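Local coordinates for protein Gp26 (Listeria phage P40, PDB 4JZ5) that probably cleaves the glycan chains of Listeria cell-wall peptidoglycan, as a phage endolysin with a glycosyl hydrolase family 25 catalytic domain, at residues Asn127-Cys132 with Asp162-Asp167. Residues are numbered along the deposited sequence; the frame is centred on the assembly and turned at random.
Sequences NVVNEC and DKVKHD
Val-129 lays its CG1 methyl against the base of Lys-163, 3.8 Å from that lysine's CB, and Val-129 CG2 lies against the same carbon, so both methyls of the valine pack on it. The two side chains run at about a right angle; beyond CB the lysine stretches out fully extended, and its end leads away from the helix toward a long, weak ion pair with Asp-160. Val-164 slides past Val-129 the opposite way, and its CG2 does the touching: 4.0 Å from Val-129 CG1, it also lies 3.9 Å from Val-129 O. In Val-164, chi1 of -178° sets CG1 anti to the backbone N and leaves CG2 beside that N, facing the helix, where it meets Cys-132 CB one turn on at 4.0 Å. The side chains meet through carbon atoms alone. At the helix start, Asn-127 is the N-cap: its OD1 accepts from Asn-130 N at 2.9 Å. A polar tie lies just beyond, where Gln-133 OE1 takes the N-H of Lys-165. Val-164 also packs on Ile-136 and Leu-149, sitting between helix 128-143 and strand 147-152, which pairs in parallel with strands 114-117 and 169-172, consistent with the family's beta/alpha-barrel fold.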
loop_
_atom_site.group_PDB
_atom_site.type_symbol
_atom_site.label_atom_id
_atom_site.label_comp_id
_atom_site.label_asym_id
_atom_site.label_seq_id
_atom_site.Cartn_x
_atom_site.Cartn_y
_atom_site.Cartn_z
ATOM N N ASN A 127 13.122 9.671 15.797
ATOM C CA ASN A 127 13.667 9.636 14.441
ATOM C C ASN A 127 12.747 8.830 13.522
ATOM O O ASN A 127 12.313 7.730 13.872
ATOM C CB ASN A 127 15.085 9.045 14.534
ATOM C CG ASN A 127 15.706 8.752 13.195
ATOM O OD1 ASN A 127 15.644 7.610 12.721
ATOM N ND2 ASN A 127 16.325 9.756 12.582
ATOM N N VAL A 128 12.424 9.371 12.346
ATOM C CA VAL A 128 11.490 8.725 11.443
ATOM C C VAL A 128 11.975 7.331 11.019
ATOM O O VAL A 128 11.180 6.396 11.014
ATOM C CB VAL A 128 11.187 9.628 10.229
ATOM C CG1 VAL A 128 10.549 8.837 9.098
ATOM C CG2 VAL A 128 10.292 10.796 10.659
ATOM N N VAL A 129 13.236 7.204 10.626
ATOM C CA VAL A 129 13.752 5.896 10.241
ATOM C C VAL A 129 13.545 4.876 11.349
ATOM O O VAL A 129 13.033 3.778 11.111
ATOM C CB VAL A 129 15.226 5.988 9.838
ATOM C CG1 VAL A 129 15.896 4.607 9.808
ATOM C CG2 VAL A 129 15.369 6.696 8.507
ATOM N N ASN A 130 13.935 5.235 12.563
ATOM C CA ASN A 130 13.870 4.274 13.641
ATOM C C ASN A 130 12.432 3.864 13.938
ATOM O O ASN A 130 12.161 2.683 14.179
ATOM C CB ASN A 130 14.520 4.816 14.907
ATOM C CG ASN A 130 16.036 4.889 14.817
ATOM O OD1 ASN A 130 16.655 4.365 13.889
ATOM N ND2 ASN A 130 16.639 5.549 15.792
ATOM N N GLU A 131 11.500 4.819 13.911
ATOM C CA GLU A 131 10.125 4.487 14.236
ATOM C C GLU A 131 9.472 3.680 13.115
ATOM O O GLU A 131 8.730 2.743 13.392
ATOM C CB GLU A 131 9.332 5.739 14.592
ATOM C CG GLU A 131 9.828 6.409 15.879
ATOM C CD GLU A 131 9.734 5.506 17.085
ATOM O OE1 GLU A 131 8.716 4.825 17.260
ATOM O OE2 GLU A 131 10.705 5.476 17.861
ATOM N N CYS A 132 9.766 4.007 11.859
ATOM C CA CYS A 132 9.308 3.178 10.762
ATOM C C CYS A 132 9.839 1.759 10.927
ATOM O O CYS A 132 9.122 0.799 10.688
ATOM C CB CYS A 132 9.754 3.751 9.416
ATOM S SG CYS A 132 8.802 5.182 8.889
ATOM N N ASP A 162 15.741 5.503 2.849
ATOM C CA ASP A 162 16.646 4.463 2.364
ATOM C C ASP A 162 17.235 3.635 3.511
ATOM O O ASP A 162 17.644 2.485 3.305
ATOM C CB ASP A 162 17.794 5.057 1.537
ATOM C CG ASP A 162 17.378 5.427 0.124
ATOM O OD1 ASP A 162 16.320 4.974 -0.329
ATOM O OD2 ASP A 162 18.160 6.148 -0.547
ATOM N N LYS A 163 17.301 4.216 4.708
ATOM C CA LYS A 163 17.886 3.526 5.852
ATOM C C LYS A 163 16.946 2.521 6.514
ATOM O O LYS A 163 17.380 1.750 7.365
ATOM C CB LYS A 163 18.349 4.540 6.882
ATOM C CG LYS A 163 19.487 5.410 6.378
ATOM C CD LYS A 163 19.925 6.400 7.427
ATOM C CE LYS A 163 21.102 7.230 6.953
ATOM N NZ LYS A 163 21.624 8.104 8.041
ATOM N N VAL A 164 15.671 2.523 6.143
ATOM C CA VAL A 164 14.735 1.530 6.659
ATOM C C VAL A 164 14.928 0.206 5.929
ATOM O O VAL A 164 15.088 0.189 4.712
ATOM C CB VAL A 164 13.282 2.015 6.512
ATOM C CG1 VAL A 164 12.316 1.007 7.104
ATOM C CG2 VAL A 164 13.093 3.363 7.194
ATOM N N LYS A 165 14.938 -0.892 6.678
ATOM C CA LYS A 165 15.034 -2.233 6.105
ATOM C C LYS A 165 13.648 -2.830 5.987
ATOM O O LYS A 165 12.925 -2.943 6.984
ATOM C CB LYS A 165 15.893 -3.112 7.003
ATOM C CG LYS A 165 17.293 -2.583 7.180
ATOM C CD LYS A 165 18.065 -3.409 8.200
ATOM C CE LYS A 165 19.537 -3.017 8.250
ATOM N NZ LYS A 165 19.730 -1.607 8.675
ATOM N N HIS A 166 13.256 -3.191 4.774
ATOM C CA HIS A 166 11.905 -3.693 4.530
ATOM C C HIS A 166 11.908 -4.424 3.197
ATOM O O HIS A 166 12.943 -4.546 2.538
ATOM C CB HIS A 166 10.897 -2.546 4.504
ATOM C CG HIS A 166 11.205 -1.554 3.447
ATOM N ND1 HIS A 166 10.799 -1.719 2.148
ATOM C CD2 HIS A 166 11.993 -0.459 3.472
ATOM C CE1 HIS A 166 11.299 -0.743 1.419
ATOM N NE2 HIS A 166 12.017 0.045 2.200
ATOM N N ASP A 167 10.737 -4.898 2.793
ATOM C CA ASP A 167 10.645 -5.841 1.697
ATOM C C ASP A 167 10.252 -5.277 0.334
ATOM O O ASP A 167 10.244 -6.043 -0.638
ATOM C CB ASP A 167 9.660 -6.948 2.080
ATOM C CG ASP A 167 10.124 -7.724 3.278
ATOM O OD1 ASP A 167 11.289 -8.184 3.241
ATOM O OD2 ASP A 167 9.371 -7.854 4.252
#